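Local coordinates for RND efflux system, outer membrane lipoprotein, NodT family (Burkholderia mallei, PDB 6U94) that probably serves as the outer membrane channel component of a tripartite RND efflux system, carrying exported compounds out of the cell, at residues G48-L53 with Q57-V62; H132-L137 with H163-A168; V167-N172 with A244-G249; A179-L184 with A253-A258; A268-G273 with V449-A454. One frame throughout, in Å; residues are numbered along the deposited sequence.

Contact 1 (G48-L53 with Q57-V62); sequences GWRNFL and QLQQLV
V62 sits between L53 and W49 and gives one methyl to each. Its CG2 meets L53 CD1 at 3.5 Å, while CG1 lies almost over the centre of the six-membered ring of W49, 3.6 Å from the centroid and 7° off the normal, a CH-pi contact. L53 spreads its other branch over L58, with L53 CD2 against L58 CD2 at 3.7 Å and the two side chains crossing at about a right angle. The indole has a second cover from its own side of the contact: CG of R50 lies over the opposite face, near the rim, and the R50 guanidinium in turn has W49 CH2 over one of its faces. At the polar edge Q59 is extended beyond CG (chi2 -167°), which carries its amide past W49 to the backbone of L53, where NE2 donates to L53 O at 2.8 Å. The donor approaches nearly along the C=O axis, with an N-H...O angle of 151°. R50 O is also close to Q59 NE2, at 3.2 Å. Beyond the pair, W49 also packs on V167 of helix 156-203, and D55 accepts from L58 N. Near the N-terminal end of the modelled chain, this is a loop folded back on helix 56-67, its indole covered by a valine CH-pi contact and its end held by a glutamine bond to a backbone carbonyl.

Contact 2 (H132-L137 with H163-A168); sequences HFEIDL and HISLVA
E134 and S165 mark the closest approach of two helical backbones, their CA atoms 7.1 Å apart. Helix 132-142 is only starting here, whereas 163-168 is an early part of the long helix 156-203, and the two segments cross steeply. Both are regular, with each helix's i to i+4 bonds in place, and all the atoms that meet across the pair belong to side chains, E134 with S165 and F133 with I164. E134 points toward its partner and extends beyond CG, which carries the carboxylate across to the serine, where OE1 lies 2.7 Å from S165 OG. S161 O, one turn back, is also within reach of the hydroxyl. OE1 is also salt-bridged to K453 of helix 421-454, while OE2 accepts from the backbone N of T131, just ahead of the helix. With both oxygens engaged and a lysine beside it, this buried acid is probably held as the carboxylate. Next to it, F133 has its CG between backbone N and carbonyl carbon (chi1 60°), and the end of the ring swings toward I164. That isoleucine comes to the ring's edge, near its plane, with I164 CG2 4.1 Å from F133 CZ; I164 CD1 is about as far from CZ, at 4.2 Å. A bound glycerol, probably from the crystallisation liquor, lies about 4 Å from the F133 side chain. The start of a short helix crossing a long one, with an apolar edge contact beside a buried polar bridge, is helix-helix packing, consistent with the mostly helical part of an outer membrane efflux protein.

Contact 3 (V167-N172 with A244-G249); sequences VAEVAN and AVLIGG
E169 is the first residue of 167-172 to meet the other helix, and it does so with its aliphatic part. The two methyls of L246 lie against this stem, L246 CD1 at 3.8 Å from E169 CG and L246 CD2 at 4.0 Å from the same carbon. The glutamate chain then bends at chi2 (63°), which turns the carboxylate away from the leucine toward R83, R87 and Y86, where two salt bridges and a tyrosine hydroxyl engage it. The leucine also presses on the backbone: L246 CD1 lies 3.2 Å from E169 O, a tight approach to a carbonyl that already accepts from T173 OG1. At V170 the side-chain contact is apolar. V170 CG2 packs on L246 CB at 3.7 Å, and the two side chains run alongside in opposite senses; L246 CD1 also comes to 3.7 Å from V170 N. L246 therefore lies against two successive residues of helix 156-203, E169 and V170, touching the side chain and carbonyl of the one and the side chain and backbone nitrogen of the other. Just past L246 the chain leaves helical geometry at G248, which has positive phi. Around this pair, L61, V62 and A65 of helix 56-67 cover V170, while I79 and A82 of helix 72-86 touch L246. A168 packs on V449 and K453 of helix 421-454, leaving helix 156-203 wedged among four other helices.

Contact 4 (A179-L184 with A253-A258); sequences ADRALL and AGVSRA
R181 reaches V255 by being almost straight: after a first torsion of -71°, with CG beside the backbone N, chi2, chi3 and chi4 are all close to 180°. That extension is needed, because the nearest CA atoms, those of R181 and A258, are still 10.4 Å apart. The guanidinium arrives end-on and grips a single atom, V255 O, with both terminal nitrogens. R181 NH2 makes the shorter bond to V255 O, at 2.9 Å, and its N-H...O angle of 152° is the straighter of the two. NH1 is farther from V255 O, at 3.2 Å, yet it lies almost straight off the end of the carbonyl, whereas NH2 stands well above the carbonyl plane and does not use a lone pair. Relative to the guanidinium, the oxygen lies at its edge, close to its plane, consistent with both N-H groups aiming at one acceptor. Apolar atoms border the fork. V255 CG1 is 3.8 Å from R181 NH2, and A258 CB is 4.2 Å from R181 NH1. V255 itself turns to L177 of helix 156-203 and to Q57 and L61 of helix 56-67, while A258 rests on Y174, so the short segment is pinned on more than the arginine. Residues 253-256 form a weakly bonded turn of helix. A carbonyl near the end of such a turn may carry some extra negative character, and the positive arginine would then suit it; the two bonds to one oxygen link the turn to helix 156-203.

Contact 5 (A268-G273 with V449-A454); sequences AEFPAG and VTLYKA
F270 buries the most surface here, and L451 and Y452 of helix 421-454 receive it. The ring has L451 CD2 over one face, off centre toward the rim, 3.8 Å from the centroid and 21° off the normal, a CH-pi contact. The nearest ring atom is F270 CE2, at 3.5 Å from that methyl, while L451 CB approaches F270 CZ at 3.8 Å. Since the leucine CG is anti to the backbone N (chi1 -179°), the branch leads out toward the loop, and the two side chains cross obliquely. Y452 meets the ring differently: its backbone N lies at the ring's edge, near the plane, 3.9 Å from F270 CZ, and the end of its own side chain leads away. The phenylalanine belongs to the extended connection between helices 253-256 and 283-294, consistent with a link between the two repeated efflux-protein sequence regions, and its ring packs against helix 421-454. F52 meets the rings of both F270 and Y452, lying nearly parallel to the tyrosine. The tyrosine hydroxyl bonds to G48 O. F270 N donates to E269 OE1 at 2.8 Å, on the anti side and tilted from the carboxylate plane; OE1 is also salt-bridged to R385.

Helix 156-203 runs through contacts 2, 3 and 4, and contacts 2 and 3 share V167 and A168. The closest centres are those of contacts 1 and 3, about 11 Å apart, with V62 CG2 against V170 CG1 at 3.8 Å. Contact 5 is tied to contact 1 by a probable hydrogen bond between A268 N and F52 O, 2.8 Å, and packs on contact 2 through I164 CG2 and K453 CG, 3.5 Å apart. Contact 4 is remote from contacts 2 and 5, with nearest atoms about 13 Å and about 12 Å away, but its segments adjoin those of contact 3 along the chain, and L61 CD2 of contact 1 reaches V255 CG2 at 3.9 Å.

Contact 1 (G48-L53 with Q57-V62)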
# COMPACT_ATOMS: atom_id res chain seq x y z
N GLY A 48 -7.25 -13.46 -10.10
CA GLY A 48 -6.29 -12.99 -11.07
C GLY A 48 -5.35 -11.96 -10.49
O GLY A 48 -5.77 -10.92 -9.97
N TRP A 49 -4.05 -12.25 -10.60
CA TRP A 49 -3.01 -11.34 -10.10
C TRP A 49 -1.79 -11.26 -11.01
O TRP A 49 -1.00 -10.32 -10.85
CB TRP A 49 -2.55 -11.77 -8.70
CG TRP A 49 -2.23 -13.23 -8.62
CD1 TRP A 49 -3.09 -14.23 -8.26
CD2 TRP A 49 -0.98 -13.85 -8.92
NE1 TRP A 49 -2.44 -15.44 -8.32
CE2 TRP A 49 -1.15 -15.24 -8.71
CE3 TRP A 49 0.27 -13.38 -9.33
CZ2 TRP A 49 -0.12 -16.15 -8.91
CZ3 TRP A 49 1.29 -14.29 -9.53
CH2 TRP A 49 1.09 -15.66 -9.32
N ARG A 50 -1.60 -12.19 -11.96
CA ARG A 50 -0.41 -12.16 -12.79
C ARG A 50 -0.38 -10.96 -13.73
O ARG A 50 0.70 -10.56 -14.16
CB ARG A 50 -0.30 -13.46 -13.60
CG ARG A 50 0.05 -14.69 -12.77
CD ARG A 50 0.34 -15.91 -13.65
NE ARG A 50 1.69 -16.43 -13.44
CZ ARG A 50 1.98 -17.46 -12.65
NH1 ARG A 50 1.02 -18.07 -11.98
NH2 ARG A 50 3.24 -17.86 -12.52
N ASN A 51 -1.54 -10.38 -14.06
CA ASN A 51 -1.51 -9.18 -14.88
C ASN A 51 -1.09 -7.95 -14.08
O ASN A 51 -0.63 -6.97 -14.68
CB ASN A 51 -2.86 -8.94 -15.55
CG ASN A 51 -4.02 -9.08 -14.59
OD1 ASN A 51 -3.85 -9.04 -13.37
ND2 ASN A 51 -5.22 -9.25 -15.14
N PHE A 52 -1.21 -7.98 -12.76
CA PHE A 52 -0.84 -6.86 -11.91
C PHE A 52 0.59 -6.98 -11.39
O PHE A 52 1.37 -6.03 -11.47
CB PHE A 52 -1.83 -6.73 -10.75
CG PHE A 52 -1.47 -5.68 -9.75
CD1 PHE A 52 -1.36 -4.35 -10.12
CD2 PHE A 52 -1.26 -6.01 -8.42
CE1 PHE A 52 -1.03 -3.38 -9.19
CE2 PHE A 52 -0.94 -5.05 -7.49
CZ PHE A 52 -0.82 -3.72 -7.88
N LEU A 53 0.94 -8.15 -10.86
CA LEU A 53 2.30 -8.40 -10.39
C LEU A 53 3.14 -8.84 -11.59
O LEU A 53 3.05 -9.99 -12.04
CB LEU A 53 2.31 -9.45 -9.29
CG LEU A 53 1.37 -9.14 -8.12
CD1 LEU A 53 1.54 -10.15 -7.00
CD2 LEU A 53 1.61 -7.73 -7.60
N GLN A 57 10.18 -12.65 -10.15
CA GLN A 57 10.46 -13.12 -8.80
C GLN A 57 9.26 -12.93 -7.88
O GLN A 57 8.93 -13.81 -7.09
CB GLN A 57 11.69 -12.40 -8.23
CG GLN A 57 12.10 -12.88 -6.85
CD GLN A 57 12.40 -14.37 -6.83
OE1 GLN A 57 13.37 -14.83 -7.43
NE2 GLN A 57 11.56 -15.13 -6.13
N LEU A 58 8.60 -11.77 -7.98
CA LEU A 58 7.40 -11.53 -7.19
C LEU A 58 6.30 -12.54 -7.54
O LEU A 58 5.60 -13.03 -6.65
CB LEU A 58 6.91 -10.10 -7.40
CG LEU A 58 5.58 -9.74 -6.72
CD1 LEU A 58 5.66 -9.96 -5.22
CD2 LEU A 58 5.19 -8.32 -7.04
N GLN A 59 6.16 -12.85 -8.83
CA GLN A 59 5.17 -13.85 -9.23
C GLN A 59 5.47 -15.21 -8.61
O GLN A 59 4.55 -15.95 -8.26
CB GLN A 59 5.13 -13.96 -10.76
CG GLN A 59 4.42 -12.82 -11.46
CD GLN A 59 4.13 -13.13 -12.92
OE1 GLN A 59 4.66 -14.09 -13.48
NE2 GLN A 59 3.28 -12.32 -13.54
N GLN A 60 6.75 -15.54 -8.47
CA GLN A 60 7.12 -16.83 -7.89
C GLN A 60 6.72 -16.90 -6.42
O GLN A 60 6.22 -17.93 -5.95
CB GLN A 60 8.62 -17.07 -8.05
CG GLN A 60 9.12 -18.36 -7.43
CD GLN A 60 10.60 -18.58 -7.65
OE1 GLN A 60 11.28 -17.75 -8.25
NE2 GLN A 60 11.11 -19.71 -7.17
N LEU A 61 6.93 -15.81 -5.67
CA LEU A 61 6.62 -15.81 -4.25
C LEU A 61 5.12 -15.96 -4.01
O LEU A 61 4.70 -16.70 -3.12
CB LEU A 61 7.14 -14.52 -3.61
CG LEU A 61 8.66 -14.37 -3.61
CD1 LEU A 61 9.05 -12.91 -3.52
CD2 LEU A 61 9.27 -15.17 -2.47
N VAL A 62 4.30 -15.26 -4.81
CA VAL A 62 2.85 -15.34 -4.64
C VAL A 62 2.35 -16.74 -4.95
O VAL A 62 1.49 -17.28 -4.25
CB VAL A 62 2.16 -14.28 -5.52
CG1 VAL A 62 0.67 -14.53 -5.60
CG2 VAL A 62 2.44 -12.89 -4.97

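Contact 2 (H132-L137 with H163-A168)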
# COMPACT_ATOMS: atom_id res chain seq x y z
N HIS A 132 -12.14 -2.65 3.41
CA HIS A 132 -13.27 -2.86 4.30
C HIS A 132 -13.58 -4.34 4.48
O HIS A 132 -13.83 -4.79 5.60
CB HIS A 132 -14.51 -2.13 3.77
CG HIS A 132 -14.42 -0.64 3.88
ND1 HIS A 132 -14.28 0.02 5.08
CD2 HIS A 132 -14.48 0.33 2.93
CE1 HIS A 132 -14.24 1.32 4.87
NE2 HIS A 132 -14.36 1.54 3.57
N PHE A 133 -13.56 -5.11 3.39
CA PHE A 133 -13.93 -6.52 3.51
C PHE A 133 -12.85 -7.33 4.22
O PHE A 133 -13.17 -8.32 4.89
CB PHE A 133 -14.26 -7.12 2.14
CG PHE A 133 -13.14 -7.07 1.14
CD1 PHE A 133 -12.16 -8.06 1.12
CD2 PHE A 133 -13.08 -6.07 0.18
CE1 PHE A 133 -11.14 -8.02 0.19
CE2 PHE A 133 -12.07 -6.03 -0.75
CZ PHE A 133 -11.09 -7.01 -0.75
N GLU A 134 -11.58 -6.93 4.09
CA GLU A 134 -10.54 -7.58 4.88
C GLU A 134 -10.74 -7.32 6.37
O GLU A 134 -10.60 -8.23 7.19
CB GLU A 134 -9.16 -7.11 4.44
CG GLU A 134 -8.80 -7.47 3.03
CD GLU A 134 -7.50 -6.82 2.61
OE1 GLU A 134 -6.45 -7.50 2.61
OE2 GLU A 134 -7.53 -5.61 2.29
N ILE A 135 -11.06 -6.07 6.73
CA ILE A 135 -11.32 -5.76 8.13
C ILE A 135 -12.53 -6.55 8.64
O ILE A 135 -12.52 -7.06 9.77
CB ILE A 135 -11.52 -4.24 8.30
CG1 ILE A 135 -10.23 -3.49 7.95
CG2 ILE A 135 -11.97 -3.91 9.72
CD1 ILE A 135 -10.35 -1.98 8.05
N ASP A 136 -13.57 -6.66 7.82
CA ASP A 136 -14.73 -7.47 8.18
C ASP A 136 -14.32 -8.91 8.47
O ASP A 136 -14.65 -9.46 9.53
CB ASP A 136 -15.77 -7.44 7.06
CG ASP A 136 -16.52 -6.12 7.00
OD1 ASP A 136 -16.67 -5.48 8.06
OD2 ASP A 136 -16.96 -5.74 5.90
N LEU A 137 -13.58 -9.53 7.55
CA LEU A 137 -13.21 -10.93 7.69
C LEU A 137 -12.38 -11.17 8.95
O LEU A 137 -12.72 -12.02 9.78
CB LEU A 137 -12.45 -11.40 6.45
CG LEU A 137 -11.99 -12.86 6.50
CD1 LEU A 137 -12.43 -13.60 5.24
CD2 LEU A 137 -10.48 -12.96 6.69
N HIS A 163 -7.46 -14.95 -0.04
CA HIS A 163 -6.54 -14.98 -1.17
C HIS A 163 -6.09 -13.57 -1.55
O HIS A 163 -4.90 -13.33 -1.81
CB HIS A 163 -7.19 -15.66 -2.37
CG HIS A 163 -7.27 -17.15 -2.25
ND1 HIS A 163 -6.80 -17.84 -1.16
CD2 HIS A 163 -7.76 -18.08 -3.11
CE1 HIS A 163 -7.00 -19.14 -1.33
NE2 HIS A 163 -7.58 -19.31 -2.51
N ILE A 164 -7.03 -12.62 -1.59
CA ILE A 164 -6.69 -11.25 -1.94
C ILE A 164 -5.72 -10.67 -0.92
O ILE A 164 -4.72 -10.03 -1.28
CB ILE A 164 -7.98 -10.40 -2.05
CG1 ILE A 164 -8.71 -10.72 -3.35
CG2 ILE A 164 -7.66 -8.93 -1.97
CD1 ILE A 164 -9.95 -9.88 -3.57
N SER A 165 -5.99 -10.88 0.37
CA SER A 165 -5.08 -10.40 1.41
C SER A 165 -3.71 -11.04 1.28
O SER A 165 -2.68 -10.36 1.37
CB SER A 165 -5.66 -10.69 2.80
OG SER A 165 -6.95 -10.11 2.95
N LEU A 166 -3.67 -12.36 1.05
CA LEU A 166 -2.40 -13.07 0.98
C LEU A 166 -1.58 -12.61 -0.22
O LEU A 166 -0.38 -12.34 -0.10
CB LEU A 166 -2.64 -14.57 0.92
CG LEU A 166 -1.42 -15.49 0.96
CD1 LEU A 166 -0.61 -15.24 2.22
CD2 LEU A 166 -1.85 -16.95 0.89
N VAL A 167 -2.21 -12.51 -1.39
CA VAL A 167 -1.52 -12.04 -2.59
C VAL A 167 -0.95 -10.65 -2.36
O VAL A 167 0.21 -10.37 -2.68
CB VAL A 167 -2.46 -12.07 -3.80
CG1 VAL A 167 -1.89 -11.25 -4.95
CG2 VAL A 167 -2.72 -13.50 -4.25
N ALA A 168 -1.76 -9.76 -1.79
CA ALA A 168 -1.33 -8.38 -1.59
C ALA A 168 -0.25 -8.28 -0.53
O ALA A 168 0.70 -7.50 -0.68
CB ALA A 168 -2.53 -7.51 -1.22

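Contact 3 (V167-N172 with A244-G249)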
# COMPACT_ATOMS: atom_id res chain seq x y z
N VAL A 167 -2.21 -12.51 -1.39
CA VAL A 167 -1.52 -12.04 -2.59
C VAL A 167 -0.95 -10.65 -2.36
O VAL A 167 0.21 -10.37 -2.68
CB VAL A 167 -2.46 -12.07 -3.80
CG1 VAL A 167 -1.89 -11.25 -4.95
CG2 VAL A 167 -2.72 -13.50 -4.25
N ALA A 168 -1.76 -9.76 -1.79
CA ALA A 168 -1.33 -8.38 -1.59
C ALA A 168 -0.25 -8.28 -0.53
O ALA A 168 0.70 -7.50 -0.68
CB ALA A 168 -2.53 -7.51 -1.22
N GLU A 169 -0.37 -9.05 0.55
CA GLU A 169 0.60 -8.95 1.63
C GLU A 169 1.96 -9.50 1.21
O GLU A 169 2.99 -8.99 1.67
CB GLU A 169 0.09 -9.69 2.87
CG GLU A 169 0.71 -9.19 4.17
CD GLU A 169 0.36 -7.74 4.46
OE1 GLU A 169 -0.84 -7.41 4.52
OE2 GLU A 169 1.30 -6.93 4.63
N VAL A 170 1.98 -10.52 0.35
CA VAL A 170 3.25 -11.00 -0.19
C VAL A 170 3.90 -9.92 -1.05
O VAL A 170 5.12 -9.71 -0.99
CB VAL A 170 3.04 -12.30 -0.98
CG1 VAL A 170 4.31 -12.69 -1.72
CG2 VAL A 170 2.59 -13.42 -0.06
N ALA A 171 3.10 -9.22 -1.85
CA ALA A 171 3.64 -8.19 -2.73
C ALA A 171 4.18 -7.00 -1.94
O ALA A 171 5.28 -6.51 -2.20
CB ALA A 171 2.58 -7.73 -3.73
N ASN A 172 3.40 -6.53 -0.96
CA ASN A 172 3.84 -5.38 -0.17
C ASN A 172 5.07 -5.72 0.67
O ASN A 172 5.88 -4.83 0.96
CB ASN A 172 2.71 -4.88 0.72
CG ASN A 172 3.06 -3.58 1.42
OD1 ASN A 172 3.02 -2.51 0.80
ND2 ASN A 172 3.38 -3.65 2.70
N ALA A 244 8.97 -15.07 4.70
CA ALA A 244 9.00 -16.52 4.90
C ALA A 244 7.70 -17.02 5.49
O ALA A 244 7.21 -18.09 5.11
CB ALA A 244 10.19 -16.89 5.80
N VAL A 245 7.11 -16.27 6.43
CA VAL A 245 5.83 -16.65 7.00
C VAL A 245 4.74 -16.63 5.93
O VAL A 245 3.89 -17.52 5.88
CB VAL A 245 5.47 -15.73 8.18
CG1 VAL A 245 4.07 -16.02 8.69
CG2 VAL A 245 6.49 -15.87 9.30
N LEU A 246 4.77 -15.62 5.06
CA LEU A 246 3.69 -15.45 4.09
C LEU A 246 3.70 -16.56 3.04
O LEU A 246 2.63 -16.99 2.59
CB LEU A 246 3.80 -14.08 3.42
CG LEU A 246 3.31 -12.90 4.25
CD1 LEU A 246 3.57 -11.59 3.53
CD2 LEU A 246 1.83 -13.06 4.57
N ILE A 247 4.88 -17.02 2.64
CA ILE A 247 4.96 -18.11 1.66
C ILE A 247 4.96 -19.48 2.31
O ILE A 247 4.88 -20.49 1.60
CB ILE A 247 6.19 -17.97 0.75
CG1 ILE A 247 7.48 -18.06 1.58
CG2 ILE A 247 6.14 -16.65 -0.02
CD1 ILE A 247 8.73 -18.21 0.74
N GLY A 248 5.05 -19.55 3.64
CA GLY A 248 4.99 -20.82 4.34
C GLY A 248 6.24 -21.66 4.28
O GLY A 248 6.18 -22.85 4.62
N GLY A 249 7.37 -21.09 3.88
CA GLY A 249 8.60 -21.84 3.80
C GLY A 249 9.81 -20.95 3.57
O GLY A 249 9.71 -19.72 3.54

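Contact 4 (A179-L184 with A253-A258)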
# COMPACT_ATOMS: atom_id res chain seq x y z
N ALA A 179 12.76 -2.00 -0.94
CA ALA A 179 12.93 -0.62 -0.51
C ALA A 179 13.93 -0.52 0.64
O ALA A 179 14.79 0.37 0.64
CB ALA A 179 11.57 -0.03 -0.10
N ASP A 180 13.84 -1.43 1.61
CA ASP A 180 14.76 -1.41 2.74
C ASP A 180 16.19 -1.74 2.34
O ASP A 180 17.13 -1.32 3.02
CB ASP A 180 14.28 -2.37 3.83
CG ASP A 180 13.22 -1.75 4.73
OD1 ASP A 180 13.33 -0.54 5.02
OD2 ASP A 180 12.28 -2.46 5.14
N ARG A 181 16.37 -2.48 1.24
CA ARG A 181 17.72 -2.70 0.72
C ARG A 181 18.29 -1.41 0.14
O ARG A 181 19.44 -1.04 0.41
CB ARG A 181 17.72 -3.80 -0.33
CG ARG A 181 17.49 -5.20 0.21
CD ARG A 181 17.53 -6.21 -0.92
NE ARG A 181 17.28 -7.57 -0.46
CZ ARG A 181 17.30 -8.64 -1.25
NH1 ARG A 181 17.55 -8.50 -2.54
NH2 ARG A 181 17.06 -9.85 -0.75
N ALA A 182 17.48 -0.71 -0.67
CA ALA A 182 17.91 0.58 -1.20
C ALA A 182 18.23 1.56 -0.08
O ALA A 182 19.20 2.33 -0.17
CB ALA A 182 16.83 1.15 -2.12
N LEU A 183 17.44 1.54 0.99
CA LEU A 183 17.72 2.40 2.14
C LEU A 183 19.03 2.01 2.80
O LEU A 183 19.82 2.88 3.19
CB LEU A 183 16.56 2.34 3.13
CG LEU A 183 15.31 3.10 2.70
CD1 LEU A 183 14.10 2.67 3.52
CD2 LEU A 183 15.55 4.60 2.82
N LEU A 184 19.29 0.71 2.95
CA LEU A 184 20.55 0.26 3.53
C LEU A 184 21.73 0.66 2.65
O LEU A 184 22.76 1.12 3.15
CB LEU A 184 20.53 -1.25 3.75
CG LEU A 184 21.85 -1.83 4.27
CD1 LEU A 184 22.18 -1.26 5.64
CD2 LEU A 184 21.80 -3.35 4.31
N ALA A 253 16.33 -18.85 -3.61
CA ALA A 253 17.62 -18.20 -3.81
C ALA A 253 17.53 -16.99 -4.74
O ALA A 253 18.43 -16.15 -4.74
CB ALA A 253 18.64 -19.20 -4.36
N GLY A 254 16.46 -16.89 -5.53
CA GLY A 254 16.30 -15.73 -6.39
C GLY A 254 16.11 -14.44 -5.61
O GLY A 254 16.54 -13.37 -6.06
N VAL A 255 15.47 -14.52 -4.44
CA VAL A 255 15.28 -13.33 -3.61
C VAL A 255 16.62 -12.75 -3.19
O VAL A 255 16.79 -11.52 -3.11
CB VAL A 255 14.40 -13.68 -2.39
CG1 VAL A 255 14.40 -12.53 -1.38
CG2 VAL A 255 12.99 -14.01 -2.83
N SER A 256 17.60 -13.61 -2.93
CA SER A 256 18.90 -13.14 -2.44
C SER A 256 19.62 -12.30 -3.49
O SER A 256 20.32 -11.34 -3.15
CB SER A 256 19.76 -14.34 -2.03
OG SER A 256 19.64 -15.40 -2.95
N ARG A 257 19.45 -12.64 -4.77
CA ARG A 257 20.13 -11.96 -5.86
C ARG A 257 19.09 -11.32 -6.78
O ARG A 257 18.93 -11.73 -7.94
CB ARG A 257 21.04 -12.93 -6.63
N ALA A 258 18.38 -10.32 -6.27
CA ALA A 258 17.40 -9.57 -7.04
C ALA A 258 17.93 -8.17 -7.32
O ALA A 258 18.66 -7.59 -6.51
CB ALA A 258 16.06 -9.50 -6.30

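Contact 5 (A268-G273 with V449-A454)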
# COMPACT_ATOMS: atom_id res chain seq x y z
N ALA A 268 2.38 -3.65 -12.64
CA ALA A 268 1.82 -3.11 -13.86
C ALA A 268 0.88 -1.96 -13.53
O ALA A 268 0.22 -1.95 -12.49
CB ALA A 268 1.09 -4.19 -14.65
N GLU A 269 0.83 -0.98 -14.43
CA GLU A 269 -0.06 0.15 -14.23
C GLU A 269 -1.51 -0.26 -14.48
O GLU A 269 -1.80 -1.12 -15.30
CB GLU A 269 0.33 1.30 -15.16
CG GLU A 269 -0.41 2.60 -14.90
CD GLU A 269 -0.32 3.04 -13.45
OE1 GLU A 269 -1.25 2.72 -12.67
OE2 GLU A 269 0.68 3.69 -13.09
N PHE A 270 -2.41 0.37 -13.74
CA PHE A 270 -3.83 0.09 -13.90
C PHE A 270 -4.29 0.55 -15.28
O PHE A 270 -3.98 1.68 -15.69
CB PHE A 270 -4.64 0.78 -12.81
CG PHE A 270 -4.38 0.23 -11.44
CD1 PHE A 270 -4.96 -0.96 -11.03
CD2 PHE A 270 -3.56 0.91 -10.55
CE1 PHE A 270 -4.72 -1.47 -9.76
CE2 PHE A 270 -3.31 0.41 -9.29
CZ PHE A 270 -3.89 -0.78 -8.89
N PRO A 271 -5.02 -0.28 -16.02
CA PRO A 271 -5.49 0.14 -17.35
C PRO A 271 -6.45 1.31 -17.24
O PRO A 271 -7.08 1.55 -16.21
CB PRO A 271 -6.20 -1.11 -17.89
CG PRO A 271 -5.66 -2.25 -17.07
CD PRO A 271 -5.39 -1.67 -15.71
N ALA A 272 -6.56 2.05 -18.34
CA ALA A 272 -7.53 3.13 -18.41
C ALA A 272 -8.93 2.58 -18.62
O ALA A 272 -9.13 1.64 -19.40
CB ALA A 272 -7.17 4.10 -19.53
N GLY A 273 -9.91 3.15 -17.92
CA GLY A 273 -11.30 2.80 -18.14
C GLY A 273 -11.77 1.52 -17.48
O GLY A 273 -12.58 0.80 -18.06
N VAL A 449 -1.00 -1.61 -4.53
CA VAL A 449 -1.37 -2.92 -4.01
C VAL A 449 -2.72 -2.85 -3.31
O VAL A 449 -3.57 -3.74 -3.48
CB VAL A 449 -0.27 -3.44 -3.07
CG1 VAL A 449 -0.77 -4.63 -2.25
CG2 VAL A 449 0.97 -3.82 -3.87
N THR A 450 -2.95 -1.80 -2.52
CA THR A 450 -4.22 -1.66 -1.83
C THR A 450 -5.37 -1.43 -2.81
O THR A 450 -6.48 -1.93 -2.60
CB THR A 450 -4.15 -0.51 -0.82
OG1 THR A 450 -2.99 -0.69 0.01
CG2 THR A 450 -5.39 -0.50 0.06
N LEU A 451 -5.12 -0.67 -3.88
CA LEU A 451 -6.14 -0.49 -4.90
C LEU A 451 -6.45 -1.79 -5.63
O LEU A 451 -7.59 -2.02 -6.04
CB LEU A 451 -5.72 0.60 -5.89
CG LEU A 451 -6.71 0.93 -7.00
CD1 LEU A 451 -8.06 1.35 -6.43
CD2 LEU A 451 -6.14 2.00 -7.92
N TYR A 452 -5.44 -2.65 -5.81
CA TYR A 452 -5.70 -3.98 -6.36
C TYR A 452 -6.73 -4.74 -5.52
O TYR A 452 -7.53 -5.50 -6.07
CB TYR A 452 -4.40 -4.78 -6.46
CG TYR A 452 -4.62 -6.27 -6.61
CD1 TYR A 452 -4.64 -7.11 -5.50
CD2 TYR A 452 -4.82 -6.84 -7.86
CE1 TYR A 452 -4.85 -8.47 -5.63
CE2 TYR A 452 -5.03 -8.20 -8.00
CZ TYR A 452 -5.05 -9.01 -6.89
OH TYR A 452 -5.25 -10.37 -7.02
N LYS A 453 -6.70 -4.55 -4.20
CA LYS A 453 -7.66 -5.22 -3.32
C LYS A 453 -9.03 -4.56 -3.38
O LYS A 453 -10.05 -5.24 -3.52
CB LYS A 453 -7.13 -5.22 -1.89
CG LYS A 453 -5.84 -5.98 -1.72
CD LYS A 453 -5.60 -6.30 -0.25
CE LYS A 453 -5.03 -5.11 0.49
NZ LYS A 453 -4.70 -5.47 1.90
N ALA A 454 -9.07 -3.23 -3.27
CA ALA A 454 -10.34 -2.51 -3.24
C ALA A 454 -11.17 -2.72 -4.50
O ALA A 454 -12.39 -2.54 -4.47
CB ALA A 454 -10.10 -1.02 -3.01